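Local coordinates for methyltransferase small domain-containing protein (Thermoplasma acidophilum, PDB 1NE2) that is of unknown function but probably acts as an S-adenosylmethionine-dependent methyltransferase, at residues 37-42 against 190-195; 68-73 against 95-100; 102-107 against 112-117; 130-135 against 152-157; 141-146 against 164-169. One frame throughout, in Å; residues are numbered along the deposited sequence.

In the fold
From the N terminus, helix 34-46 supplies the first half of contact 1, which closes only when strand 187-197 packs beneath it; every other contact is nested in that long loop. Contact 2 comes next, joining helix 64-71 to the turn leading into strand 98-101. Contact 3 follows in series, folding the next connection back onto strand 111-116. Contacts 4 and 5 then cross, their segments alternating: helix 126-138 meets helix 151-161, while strand 142-147 meets strand 162-173 across the strand of contact 1. Lys134 NZ bonds to Ile107 O, tying contact 3 to contact 4. Together they bind the helices on both faces of one mixed, methyltransferase-like sheet.

Contact 1. Residues 37-42 against 190-195; sequences AAYFLI and AVIFGV
Ile192 pushes into the angle between Phe40 and Tyr39, two consecutive aromatic residues of helix 34-46, and everything that crosses here is apolar. The isoleucine divides its branches between them. CG2 lies at the edge of the phenylalanine ring, with Ile192 CG2 3.8 Å from Phe40 CE1, while CD1 reaches on to the edge of the tyrosine, with Ile192 CD1 4.1 Å from Tyr39 CE2. The same Ile192 CD1 also keeps touch with the first ring, at 4.0 Å from Phe40 CD1. Neither ring lays a face on the strand; each meets the methyl groups near its own plane. Phe40 gets there because its CG stands anti to the backbone N (chi1 176°), which carries the ring from the flank of the helix down to the sheet.

Polar interactions are left to the neighbours. Tyr39 OH hydrogen-bonds to Glu168, so the phenol spans beyond Ile192 to strand 162-173.

Backbone bonds fix the platform: Ile192 pairs with Glu168, and the flanking Val191 and Phe193 pair with Gly146 and Ser144. Phe193 points to the far face of the sheet, against Leu154. Helix 34-46 on one face of strand 187-197, next to last in the sheet, with helix 151-161 on the other face, is the three-layer alpha-beta-alpha sandwich of Rossmann-like methyltransferases.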
# COMPACT_ATOMS: atom_id res chain seq x y z
N ALA B 37 2.61 6.46 20.93
CA ALA B 37 2.38 6.21 19.50
C ALA B 37 3.14 7.23 18.66
O ALA B 37 3.77 6.87 17.66
CB ALA B 37 0.89 6.27 19.19
N ALA B 38 3.06 8.50 19.05
CA ALA B 38 3.75 9.56 18.33
C ALA B 38 5.27 9.34 18.39
O ALA B 38 5.95 9.49 17.38
CB ALA B 38 3.38 10.92 18.91
N TYR B 39 5.79 8.99 19.56
CA TYR B 39 7.22 8.75 19.72
C TYR B 39 7.70 7.65 18.77
O TYR B 39 8.68 7.82 18.03
CB TYR B 39 7.55 8.33 21.15
CG TYR B 39 9.02 8.02 21.36
CD1 TYR B 39 9.95 9.04 21.52
CD2 TYR B 39 9.47 6.70 21.40
CE1 TYR B 39 11.30 8.76 21.71
CE2 TYR B 39 10.82 6.41 21.58
CZ TYR B 39 11.73 7.44 21.74
OH TYR B 39 13.07 7.18 21.92
N PHE B 40 6.99 6.53 18.81
CA PHE B 40 7.29 5.36 17.99
C PHE B 40 7.27 5.71 16.50
O PHE B 40 8.23 5.40 15.77
CB PHE B 40 6.27 4.27 18.32
CG PHE B 40 6.38 3.02 17.49
CD1 PHE B 40 7.57 2.29 17.43
CD2 PHE B 40 5.25 2.51 16.84
CE1 PHE B 40 7.63 1.08 16.73
CE2 PHE B 40 5.30 1.31 16.15
CZ PHE B 40 6.50 0.58 16.09
N LEU B 41 6.20 6.36 16.05
CA LEU B 41 6.07 6.73 14.64
C LEU B 41 7.12 7.74 14.17
O LEU B 41 7.61 7.63 13.04
CB LEU B 41 4.67 7.28 14.36
CG LEU B 41 3.52 6.27 14.47
CD1 LEU B 41 2.19 6.99 14.26
CD2 LEU B 41 3.68 5.16 13.44
N ILE B 42 7.47 8.70 15.00
CA ILE B 42 8.48 9.67 14.60
C ILE B 42 9.83 8.98 14.39
O ILE B 42 10.61 9.36 13.50
CB ILE B 42 8.61 10.83 15.62
CG1 ILE B 42 7.33 11.66 15.63
CG2 ILE B 42 9.82 11.70 15.28
CD1 ILE B 42 6.91 12.17 14.25
N ALA B 190 8.41 -2.06 27.96
CA ALA B 190 7.93 -2.41 26.63
C ALA B 190 9.19 -2.38 25.76
O ALA B 190 10.24 -1.90 26.20
CB ALA B 190 6.91 -1.39 26.12
N VAL B 191 9.09 -2.89 24.55
CA VAL B 191 10.24 -2.90 23.66
C VAL B 191 9.86 -2.52 22.24
O VAL B 191 8.82 -2.93 21.73
CB VAL B 191 10.93 -4.30 23.65
CG1 VAL B 191 9.99 -5.35 23.08
CG2 VAL B 191 12.21 -4.23 22.84
N ILE B 192 10.72 -1.71 21.63
CA ILE B 192 10.55 -1.27 20.25
C ILE B 192 11.61 -1.94 19.40
O ILE B 192 12.80 -1.86 19.71
CB ILE B 192 10.73 0.26 20.12
CG1 ILE B 192 9.55 0.99 20.76
CG2 ILE B 192 10.85 0.65 18.64
CD1 ILE B 192 9.70 2.51 20.78
N PHE B 193 11.17 -2.62 18.34
CA PHE B 193 12.07 -3.30 17.41
C PHE B 193 11.98 -2.64 16.05
O PHE B 193 10.90 -2.27 15.61
CB PHE B 193 11.68 -4.77 17.26
CG PHE B 193 12.25 -5.67 18.31
CD1 PHE B 193 13.62 -5.93 18.34
CD2 PHE B 193 11.43 -6.24 19.28
CE1 PHE B 193 14.16 -6.75 19.33
CE2 PHE B 193 11.97 -7.06 20.28
CZ PHE B 193 13.34 -7.32 20.30
N GLY B 194 13.14 -2.50 15.40
CA GLY B 194 13.23 -1.95 14.06
C GLY B 194 14.12 -2.96 13.35
O GLY B 194 15.24 -3.20 13.81
N VAL B 195 13.63 -3.54 12.26
CA VAL B 195 14.38 -4.57 11.54
C VAL B 195 14.40 -4.38 10.03
O VAL B 195 13.39 -3.99 9.43
CB VAL B 195 13.78 -5.98 11.81
CG1 VAL B 195 14.76 -7.07 11.37
CG2 VAL B 195 13.42 -6.13 13.29

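Contact 2. Residues 68-73 against 95-100; sequences GSYLLG and GGVNFM
Tyr70 lays the face of its ring on the backbone of Gly96, and this is the tight part of the contact. Gly96 CA stands 4.1 Å from the centroid of the Tyr70 ring and 28° off its normal, a CH-pi contact over the face. The CG of Tyr70 is anti to the backbone N (chi1 -179°), which swings the ring over the glycine. Gly96 CA approaches the phenol end, 3.7 Å from Tyr70 CZ. The lack of a side chain is what permits this: a beta carbon on Gly96 would point straight at the ring and collide with CZ. Below, at the root of the tyrosine, Val97 CG2 touches Tyr70 CB at 3.7 Å. The other branch of the valine turns back within its own segment, where Val97 CG1 sits over the centre of the Phe99 ring, 3.5 Å above its plane.

Away from this, the pairing is loose. Tyr70 is itself partly exposed, Gly95 lies at the surface, and the helix soon ends in a Schellman motif, with Gly73 at a positive phi of 90°. On the strand side, Asn98 ND2 turns to Thr78 and to Glu75 O of the second subunit.

An alanine in place of Tyr70 would remove the ring, and Gly96 CA would probably lose its CH-pi partner, opening a gap beside the glycine. With a ring face on one glycine CA and a methyl against CB, and no polar bond between the segments, the join depends on shape, while the Cys67-Cys94 disulfide, seen in this protein, links helix 64-71 covalently to the residue just before the turn.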
# COMPACT_ATOMS: atom_id res chain seq x y z
N GLY B 68 -1.62 7.79 12.16
CA GLY B 68 -0.40 8.53 12.39
C GLY B 68 0.55 8.47 11.20
O GLY B 68 1.20 9.47 10.85
N SER B 69 0.65 7.30 10.58
CA SER B 69 1.52 7.13 9.42
C SER B 69 1.00 8.00 8.29
O SER B 69 1.78 8.62 7.58
CB SER B 69 1.55 5.67 8.97
OG SER B 69 2.13 4.85 9.97
N TYR B 70 -0.32 8.05 8.15
CA TYR B 70 -0.95 8.86 7.11
C TYR B 70 -0.68 10.34 7.39
O TYR B 70 -0.35 11.11 6.48
CB TYR B 70 -2.46 8.59 7.11
CG TYR B 70 -3.23 9.36 6.06
CD1 TYR B 70 -3.15 9.01 4.72
CD2 TYR B 70 -4.06 10.42 6.42
CE1 TYR B 70 -3.89 9.70 3.75
CE2 TYR B 70 -4.79 11.11 5.47
CZ TYR B 70 -4.71 10.75 4.14
OH TYR B 70 -5.46 11.43 3.21
N LEU B 71 -0.83 10.73 8.65
CA LEU B 71 -0.58 12.12 9.04
C LEU B 71 0.87 12.53 8.83
O LEU B 71 1.17 13.71 8.62
CB LEU B 71 -0.99 12.33 10.50
CG LEU B 71 -2.49 12.18 10.74
CD1 LEU B 71 -2.78 12.02 12.22
CD2 LEU B 71 -3.21 13.38 10.16
N LEU B 72 1.78 11.56 8.87
CA LEU B 72 3.21 11.84 8.67
C LEU B 72 3.62 11.87 7.20
O LEU B 72 4.80 11.99 6.87
CB LEU B 72 4.07 10.83 9.44
CG LEU B 72 4.14 11.10 10.95
CD1 LEU B 72 4.87 9.96 11.64
CD2 LEU B 72 4.88 12.42 11.20
N GLY B 73 2.64 11.75 6.30
CA GLY B 73 2.95 11.82 4.89
C GLY B 73 3.29 10.55 4.14
O GLY B 73 3.98 10.60 3.12
N GLY B 95 -10.25 8.48 7.23
CA GLY B 95 -10.71 7.92 5.98
C GLY B 95 -9.70 7.77 4.86
O GLY B 95 -9.92 6.99 3.93
N GLY B 96 -8.60 8.51 4.93
CA GLY B 96 -7.58 8.43 3.90
C GLY B 96 -6.81 7.12 3.91
O GLY B 96 -6.08 6.81 2.96
N VAL B 97 -6.97 6.36 4.98
CA VAL B 97 -6.28 5.08 5.12
C VAL B 97 -7.11 3.92 4.57
O VAL B 97 -8.34 3.90 4.71
CB VAL B 97 -5.96 4.78 6.59
CG1 VAL B 97 -5.51 3.34 6.75
CG2 VAL B 97 -4.88 5.74 7.09
N ASN B 98 -6.43 2.97 3.95
CA ASN B 98 -7.07 1.79 3.39
C ASN B 98 -7.26 0.75 4.51
O ASN B 98 -6.41 -0.12 4.71
CB ASN B 98 -6.21 1.23 2.25
CG ASN B 98 -6.74 -0.08 1.70
OD1 ASN B 98 -7.95 -0.31 1.64
ND2 ASN B 98 -5.82 -0.95 1.28
N PHE B 99 -8.37 0.87 5.24
CA PHE B 99 -8.68 -0.06 6.33
C PHE B 99 -9.46 -1.27 5.82
O PHE B 99 -10.29 -1.16 4.93
CB PHE B 99 -9.52 0.63 7.41
CG PHE B 99 -8.73 1.55 8.29
CD1 PHE B 99 -7.82 1.04 9.22
CD2 PHE B 99 -8.91 2.93 8.21
CE1 PHE B 99 -7.12 1.90 10.06
CE2 PHE B 99 -8.21 3.79 9.05
CZ PHE B 99 -7.31 3.27 9.97
N MSE B 100 -9.19 -2.43 6.40
CA MSE B 100 -9.86 -3.65 6.01
C MSE B 100 -9.92 -4.65 7.15
O MSE B 100 -9.06 -4.67 8.03
CB MSE B 100 -9.13 -4.29 4.82
CG MSE B 100 -7.66 -4.53 5.11
SE MSE B 100 -6.70 -5.25 3.62
CE MSE B 100 -6.59 -3.64 2.56

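Contact 3. Residues 102-107 against 112-117; sequences ADVSEI and DTWIMN
Trp114 carries this contact for the strand, reaching with the far rim of its indole to Val104 and Ile107 in the connection before it. Segment 112-117 begins at Asp112, whose OD2 takes the backbone N of Ser54 and also that of Lys110 in the second subunit. Thr113 follows, its OG1 bonded to Asn49 O on the side of helix 34-46.

Trp114 then points the other way. With CG anti to the backbone N (chi1 171°), the indole runs out to the loop and meets it edge on: Trp114 CH2 lies 4.1 Å from Val104 CG2, and Trp114 CZ3 is 4.4 Å from Ile107 CG2. Val104 crosses the indole at about a right angle, and the methyls of both residues abut the rim near the ring plane.

Val104 opens a short 3-10 turn, 104-106, and Ile107 follows it. Asp103 OD2 accepts from Ser105 N at 3.1 Å, an Asx turn, and from Ser105 OG at 2.6 Å through its anti lone pair. Glu106 OE1 in turn takes Asp103 N, at 2.9 Å.

Farther on, Ile115 returns to the helix 34-46 side and Met116, a selenomethionine, packs on Phe131. Strand 111-116 runs between 54-58 and 142-147, and its indole packs beside Ile56 and Ile142, under Lys134 and Ala135 of helix 126-138.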
# COMPACT_ATOMS: atom_id res chain seq x y z
N ALA B 102 -9.47 -8.34 8.22
CA ALA B 102 -8.77 -9.48 7.67
C ALA B 102 -7.91 -10.20 8.70
O ALA B 102 -7.48 -9.61 9.68
CB ALA B 102 -7.89 -9.05 6.50
N ASP B 103 -7.69 -11.49 8.46
CA ASP B 103 -6.83 -12.28 9.31
C ASP B 103 -5.46 -12.06 8.68
O ASP B 103 -5.37 -11.81 7.47
CB ASP B 103 -7.20 -13.76 9.25
CG ASP B 103 -6.26 -14.62 10.06
OD1 ASP B 103 -6.27 -14.50 11.30
OD2 ASP B 103 -5.51 -15.42 9.46
N VAL B 104 -4.40 -12.15 9.47
CA VAL B 104 -3.06 -11.93 8.93
C VAL B 104 -2.70 -12.90 7.81
O VAL B 104 -1.95 -12.55 6.88
CB VAL B 104 -2.00 -11.99 10.07
CG1 VAL B 104 -1.94 -13.38 10.67
CG2 VAL B 104 -0.64 -11.56 9.54
N SER B 105 -3.24 -14.12 7.85
CA SER B 105 -2.95 -15.11 6.81
C SER B 105 -3.44 -14.65 5.44
O SER B 105 -2.94 -15.12 4.41
CB SER B 105 -3.61 -16.44 7.16
OG SER B 105 -5.02 -16.34 7.08
N GLU B 106 -4.41 -13.75 5.42
CA GLU B 106 -4.98 -13.25 4.17
C GLU B 106 -4.14 -12.18 3.47
O GLU B 106 -4.33 -11.93 2.28
CB GLU B 106 -6.37 -12.68 4.42
CG GLU B 106 -7.22 -13.46 5.41
CD GLU B 106 -8.60 -12.84 5.60
OE1 GLU B 106 -9.23 -13.10 6.64
OE2 GLU B 106 -9.05 -12.11 4.69
N ILE B 107 -3.24 -11.53 4.20
CA ILE B 107 -2.41 -10.47 3.62
C ILE B 107 -1.48 -11.02 2.53
O ILE B 107 -0.77 -12.00 2.74
CB ILE B 107 -1.59 -9.76 4.72
CG1 ILE B 107 -2.54 -9.15 5.77
CG2 ILE B 107 -0.70 -8.69 4.11
CD1 ILE B 107 -3.57 -8.18 5.20
N ASP B 112 6.46 -1.12 1.67
CA ASP B 112 7.80 -0.72 2.14
C ASP B 112 8.02 -1.04 3.61
O ASP B 112 9.02 -1.64 4.01
CB ASP B 112 8.00 0.79 2.00
CG ASP B 112 8.21 1.23 0.57
OD1 ASP B 112 9.22 0.83 -0.03
OD2 ASP B 112 7.36 2.00 0.06
N THR B 113 7.05 -0.61 4.41
CA THR B 113 7.12 -0.71 5.86
C THR B 113 5.95 -1.43 6.53
O THR B 113 4.80 -1.17 6.22
CB THR B 113 7.21 0.72 6.43
OG1 THR B 113 8.27 1.42 5.77
CG2 THR B 113 7.45 0.69 7.94
N TRP B 114 6.28 -2.33 7.45
CA TRP B 114 5.29 -3.09 8.22
C TRP B 114 5.37 -2.64 9.68
O TRP B 114 6.45 -2.64 10.28
CB TRP B 114 5.58 -4.59 8.13
CG TRP B 114 4.76 -5.50 9.03
CD1 TRP B 114 4.88 -5.64 10.39
CD2 TRP B 114 3.76 -6.44 8.62
NE1 TRP B 114 4.03 -6.62 10.85
CE2 TRP B 114 3.33 -7.12 9.78
CE3 TRP B 114 3.19 -6.77 7.38
CZ2 TRP B 114 2.35 -8.13 9.74
CZ3 TRP B 114 2.22 -7.78 7.34
CH2 TRP B 114 1.81 -8.44 8.52
N ILE B 115 4.22 -2.27 10.24
CA ILE B 115 4.14 -1.85 11.63
C ILE B 115 3.16 -2.72 12.39
O ILE B 115 2.09 -3.04 11.89
CB ILE B 115 3.66 -0.39 11.78
CG1 ILE B 115 4.60 0.56 11.03
CG2 ILE B 115 3.59 -0.03 13.26
CD1 ILE B 115 4.04 1.99 10.89
N MSE B 116 3.52 -3.11 13.61
CA MSE B 116 2.65 -3.92 14.44
C MSE B 116 2.83 -3.59 15.92
O MSE B 116 3.86 -3.06 16.33
CB MSE B 116 2.93 -5.41 14.19
CG MSE B 116 4.31 -5.86 14.64
SE MSE B 116 4.67 -7.69 14.11
CE MSE B 116 3.60 -8.63 15.40
N ASN B 117 1.81 -3.91 16.71
CA ASN B 117 1.83 -3.66 18.14
C ASN B 117 1.33 -4.93 18.84
O ASN B 117 0.18 -5.01 19.27
CB ASN B 117 0.93 -2.46 18.47
CG ASN B 117 0.81 -2.21 19.96
OD1 ASN B 117 1.81 -2.17 20.68
ND2 ASN B 117 -0.42 -2.03 20.43

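Contact 4. Residues 130-135 against 152-157; sequences AFIDKA and DFLRRE
Ile132 packs against Phe153, Leu154 and Glu157 in a small apolar helix-to-helix contact, between helices 126-138 and 151-161 on one face of the sheet. The two segments run in nearly the same direction, 25° apart, but their axes come no closer than 11.8 Å, and a side chain has to span the interval. Ile132 does so with a single atom. Its CD1 meets Leu154 CD2 at 3.6 Å, and the same Ile132 methyl lies 3.9 Å from Phe153 CE2. A looser touch, Ile132 CD1 to Glu157 CB at 4.3 Å, completes the seat. CG1 stands anti to the carbonyl carbon and chi2 is extended at 175°, which throws CD1 outward to the other helix.

The far side of the seat has its own contacts. Glu157 CG lies over one face of the Phe153 ring, and the guanidinium of Arg156 lays a face near Phe153 CD1. That guanidinium grips Glu157 side-on: Arg156 NE lies 2.8 Å from Glu157 OE1, and NH2 bonds the same oxygen, both in the guanidinium plane. Farther round, Arg155 NH2 pairs with Asp152 OD1 while its NH1 goes to Glu167.

Glu157 also faces Asp133 across the contact, with Glu157 OE2 and Asp133 OD2 at 5.7 Å. Two carboxylates so placed would probably disfavour each other mildly, and the Arg156 bridge probably offsets this; attraction between these two segments is therefore probably hydrophobic, through the isoleucine methyl, with charge at the exposed side.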
# COMPACT_ATOMS: atom_id res chain seq x y z
N ALA B 130 2.65 -16.00 13.32
CA ALA B 130 1.98 -15.69 12.06
C ALA B 130 2.27 -14.26 11.62
O ALA B 130 2.55 -14.01 10.45
CB ALA B 130 0.47 -15.89 12.21
N PHE B 131 2.22 -13.33 12.57
CA PHE B 131 2.49 -11.93 12.26
C PHE B 131 3.94 -11.73 11.85
O PHE B 131 4.23 -10.98 10.92
CB PHE B 131 2.16 -11.03 13.45
CG PHE B 131 0.73 -10.57 13.48
CD1 PHE B 131 -0.31 -11.49 13.58
CD2 PHE B 131 0.43 -9.22 13.37
CE1 PHE B 131 -1.64 -11.06 13.58
CE2 PHE B 131 -0.89 -8.78 13.37
CZ PHE B 131 -1.93 -9.70 13.47
N ILE B 132 4.86 -12.40 12.55
CA ILE B 132 6.27 -12.27 12.23
C ILE B 132 6.52 -12.83 10.84
O ILE B 132 7.16 -12.19 10.00
CB ILE B 132 7.14 -13.02 13.26
CG1 ILE B 132 6.87 -12.48 14.66
CG2 ILE B 132 8.61 -12.85 12.91
CD1 ILE B 132 7.60 -13.22 15.77
N ASP B 133 6.00 -14.03 10.58
CA ASP B 133 6.17 -14.66 9.27
C ASP B 133 5.61 -13.80 8.15
O ASP B 133 6.26 -13.61 7.12
CB ASP B 133 5.49 -16.03 9.25
CG ASP B 133 6.29 -17.09 9.97
OD1 ASP B 133 5.77 -18.21 10.14
OD2 ASP B 133 7.45 -16.81 10.34
N LYS B 134 4.40 -13.29 8.34
CA LYS B 134 3.77 -12.46 7.31
C LYS B 134 4.57 -11.18 7.07
O LYS B 134 4.72 -10.74 5.92
CB LYS B 134 2.34 -12.10 7.72
CG LYS B 134 1.58 -11.30 6.66
CD LYS B 134 0.77 -12.19 5.72
CE LYS B 134 1.63 -13.06 4.82
NZ LYS B 134 0.78 -13.92 3.94
N ALA B 135 5.09 -10.58 8.14
CA ALA B 135 5.86 -9.35 8.03
C ALA B 135 7.07 -9.54 7.11
O ALA B 135 7.31 -8.72 6.23
CB ALA B 135 6.32 -8.88 9.41
N ASP B 152 13.22 -11.55 24.13
CA ASP B 152 14.16 -12.58 23.73
C ASP B 152 13.70 -13.33 22.48
O ASP B 152 14.46 -13.49 21.53
CB ASP B 152 14.38 -13.58 24.87
CG ASP B 152 14.98 -12.93 26.11
OD1 ASP B 152 16.04 -12.30 25.99
OD2 ASP B 152 14.38 -13.07 27.20
N PHE B 153 12.44 -13.77 22.50
CA PHE B 153 11.87 -14.49 21.37
C PHE B 153 11.89 -13.63 20.11
O PHE B 153 12.30 -14.09 19.05
CB PHE B 153 10.43 -14.90 21.68
CG PHE B 153 9.72 -15.55 20.53
CD1 PHE B 153 10.14 -16.79 20.04
CD2 PHE B 153 8.63 -14.93 19.93
CE1 PHE B 153 9.48 -17.40 18.97
CE2 PHE B 153 7.96 -15.53 18.86
CZ PHE B 153 8.39 -16.77 18.38
N LEU B 154 11.44 -12.39 20.23
CA LEU B 154 11.39 -11.50 19.08
C LEU B 154 12.77 -11.20 18.50
O LEU B 154 12.95 -11.24 17.29
CB LEU B 154 10.68 -10.20 19.45
CG LEU B 154 9.18 -10.36 19.69
CD1 LEU B 154 8.57 -9.01 20.05
CD2 LEU B 154 8.50 -10.93 18.45
N ARG B 155 13.74 -10.89 19.36
CA ARG B 155 15.08 -10.60 18.89
C ARG B 155 15.63 -11.80 18.11
O ARG B 155 16.21 -11.65 17.03
CB ARG B 155 16.00 -10.28 20.07
CG ARG B 155 17.44 -9.98 19.67
CD ARG B 155 18.27 -9.65 20.89
NE ARG B 155 18.13 -10.66 21.93
CZ ARG B 155 17.62 -10.44 23.14
NH1 ARG B 155 17.19 -9.22 23.47
NH2 ARG B 155 17.53 -11.43 24.01
N ARG B 156 15.43 -13.00 18.66
CA ARG B 156 15.90 -14.21 18.01
C ARG B 156 15.28 -14.34 16.63
O ARG B 156 15.99 -14.50 15.63
CB ARG B 156 15.52 -15.44 18.85
CG ARG B 156 16.16 -16.74 18.38
CD ARG B 156 15.50 -17.94 19.04
NE ARG B 156 14.22 -18.27 18.40
CZ ARG B 156 13.35 -19.14 18.89
NH1 ARG B 156 13.60 -19.77 20.03
NH2 ARG B 156 12.22 -19.40 18.23
N GLU B 157 13.95 -14.28 16.57
CA GLU B 157 13.23 -14.41 15.31
C GLU B 157 13.54 -13.31 14.30
O GLU B 157 13.74 -13.60 13.12
CB GLU B 157 11.72 -14.44 15.57
CG GLU B 157 11.23 -15.69 16.30
CD GLU B 157 11.71 -16.98 15.65
OE1 GLU B 157 12.67 -17.59 16.17
OE2 GLU B 157 11.14 -17.37 14.61

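Contact 5. Residues 141-146 against 164-169; sequences WIYSIG and VFREEK
Phe165 reaches past an intervening strand to touch Trp141 and Tyr143, because 142-147 and 162-173 are not neighbours in the sheet: strand 187-197 runs between them. A classic beta bulge, Phe165 and Arg166 both facing Gly194, accompanies this, and both side chains leave toward 141-146. Phe165 takes the crowded position, CG between the backbone N and the carbonyl carbon (chi1 58°), and its ring stands up between the other two aromatics. Phe165 CE2 lies in the plane of the indole at its edge, 3.6 Å from Trp141 CE3. On the other flank, Tyr143 OH comes to the rim of the phenylalanine, 3.5 Å from Phe165 CZ. Both ring pairs meet obliquely, the Tyr143 and Phe165 planes at 80°.

Arg166 joins them. Its NH1 sits at the edge of the tyrosine ring, 3.7 Å from Tyr143 CE1, and one face of the guanidinium lies on Phe165 CE1. Both polar ends converge on one carboxylate: Asp47 OD2 forms a salt bridge with Arg166 NH1 and a hydrogen bond with Tyr143 OH.

A phenylalanine replacing Tyr143 would lack the hydroxyl, and Asp47 would probably be left with one partner fewer and its carboxylate less firmly held. The three rings form an aromatic cluster bridging the end of the sheet where strand 187-197 is inserted antiparallel between 142-147 and 162-173, as in the 3-2-1-4-5-7-6 order of class I methyltransferases.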
# COMPACT_ATOMS: atom_id res chain seq x y z
N TRP B 141 11.01 -3.08 5.63
CA TRP B 141 11.31 -2.54 6.96
C TRP B 141 10.19 -2.93 7.92
O TRP B 141 9.02 -2.64 7.68
CB TRP B 141 11.44 -1.02 6.89
CG TRP B 141 12.50 -0.57 5.93
CD1 TRP B 141 12.35 -0.34 4.59
CD2 TRP B 141 13.88 -0.37 6.22
NE1 TRP B 141 13.56 -0.00 4.03
CE2 TRP B 141 14.52 -0.02 5.01
CE3 TRP B 141 14.65 -0.47 7.39
CZ2 TRP B 141 15.89 0.25 4.94
CZ3 TRP B 141 16.02 -0.20 7.32
CH2 TRP B 141 16.62 0.16 6.10
N ILE B 142 10.56 -3.60 9.00
CA ILE B 142 9.60 -4.12 9.97
C ILE B 142 9.79 -3.53 11.37
O ILE B 142 10.90 -3.54 11.92
CB ILE B 142 9.74 -5.67 10.01
CG1 ILE B 142 9.36 -6.23 8.63
CG2 ILE B 142 8.88 -6.26 11.11
CD1 ILE B 142 9.88 -7.63 8.33
N TYR B 143 8.70 -3.03 11.94
CA TYR B 143 8.72 -2.40 13.26
C TYR B 143 7.67 -3.01 14.17
O TYR B 143 6.57 -3.33 13.73
CB TYR B 143 8.46 -0.90 13.14
CG TYR B 143 9.53 -0.13 12.42
CD1 TYR B 143 10.61 0.42 13.12
CD2 TYR B 143 9.47 0.05 11.03
CE1 TYR B 143 11.60 1.15 12.46
CE2 TYR B 143 10.46 0.78 10.36
CZ TYR B 143 11.52 1.33 11.08
OH TYR B 143 12.47 2.09 10.44
N SER B 144 8.00 -3.13 15.45
CA SER B 144 7.08 -3.70 16.43
C SER B 144 7.26 -3.01 17.78
O SER B 144 8.38 -2.69 18.17
CB SER B 144 7.33 -5.20 16.61
OG SER B 144 6.50 -5.75 17.63
N ILE B 145 6.15 -2.78 18.47
CA ILE B 145 6.20 -2.19 19.79
C ILE B 145 5.27 -3.05 20.63
O ILE B 145 4.13 -3.30 20.24
CB ILE B 145 5.76 -0.70 19.81
CG1 ILE B 145 5.91 -0.15 21.24
CG2 ILE B 145 4.32 -0.54 19.33
CD1 ILE B 145 5.85 1.37 21.35
N GLY B 146 5.77 -3.54 21.75
CA GLY B 146 4.96 -4.38 22.60
C GLY B 146 5.62 -4.75 23.91
O GLY B 146 6.64 -4.19 24.29
N VAL B 164 18.50 -6.42 12.90
CA VAL B 164 17.84 -5.66 13.96
C VAL B 164 18.67 -4.40 14.23
O VAL B 164 19.75 -4.48 14.81
CB VAL B 164 17.73 -6.47 15.27
CG1 VAL B 164 17.08 -5.62 16.36
CG2 VAL B 164 16.91 -7.73 15.04
N PHE B 165 18.18 -3.25 13.80
CA PHE B 165 18.91 -2.02 14.02
C PHE B 165 18.37 -1.25 15.22
O PHE B 165 18.98 -0.28 15.67
CB PHE B 165 18.91 -1.15 12.75
CG PHE B 165 17.55 -0.79 12.26
CD1 PHE B 165 16.88 0.31 12.79
CD2 PHE B 165 16.94 -1.53 11.26
CE1 PHE B 165 15.62 0.66 12.33
CE2 PHE B 165 15.68 -1.19 10.78
CZ PHE B 165 15.02 -0.08 11.32
N ARG B 166 17.23 -1.69 15.75
CA ARG B 166 16.66 -1.07 16.93
C ARG B 166 16.00 -2.07 17.87
O ARG B 166 15.21 -2.92 17.44
CB ARG B 166 15.63 0.01 16.55
CG ARG B 166 14.96 0.68 17.76
CD ARG B 166 14.18 1.93 17.37
NE ARG B 166 15.05 2.85 16.64
CZ ARG B 166 14.76 3.37 15.44
NH1 ARG B 166 13.62 3.07 14.84
NH2 ARG B 166 15.64 4.16 14.83
N GLU B 167 16.37 -1.99 19.14
CA GLU B 167 15.80 -2.80 20.21
C GLU B 167 15.88 -1.84 21.37
O GLU B 167 16.87 -1.80 22.11
CB GLU B 167 16.62 -4.05 20.52
CG GLU B 167 15.86 -4.96 21.48
CD GLU B 167 16.62 -6.21 21.86
OE1 GLU B 167 17.50 -6.64 21.09
OE2 GLU B 167 16.32 -6.77 22.93
N GLU B 168 14.83 -1.05 21.50
CA GLU B 168 14.77 0.00 22.49
C GLU B 168 13.79 -0.21 23.63
O GLU B 168 12.64 -0.59 23.42
CB GLU B 168 14.45 1.31 21.77
CG GLU B 168 14.35 2.53 22.65
CD GLU B 168 13.90 3.74 21.87
OE1 GLU B 168 13.77 3.63 20.63
OE2 GLU B 168 13.69 4.80 22.49
N LYS B 169 14.25 0.06 24.85
CA LYS B 169 13.40 -0.08 26.02
C LYS B 169 12.59 1.20 26.21
O LYS B 169 13.13 2.30 26.18
CB LYS B 169 14.26 -0.34 27.26
CG LYS B 169 13.46 -0.48 28.55
CD LYS B 169 14.37 -0.69 29.76
CE LYS B 169 15.24 0.53 30.02
NZ LYS B 169 16.08 0.37 31.25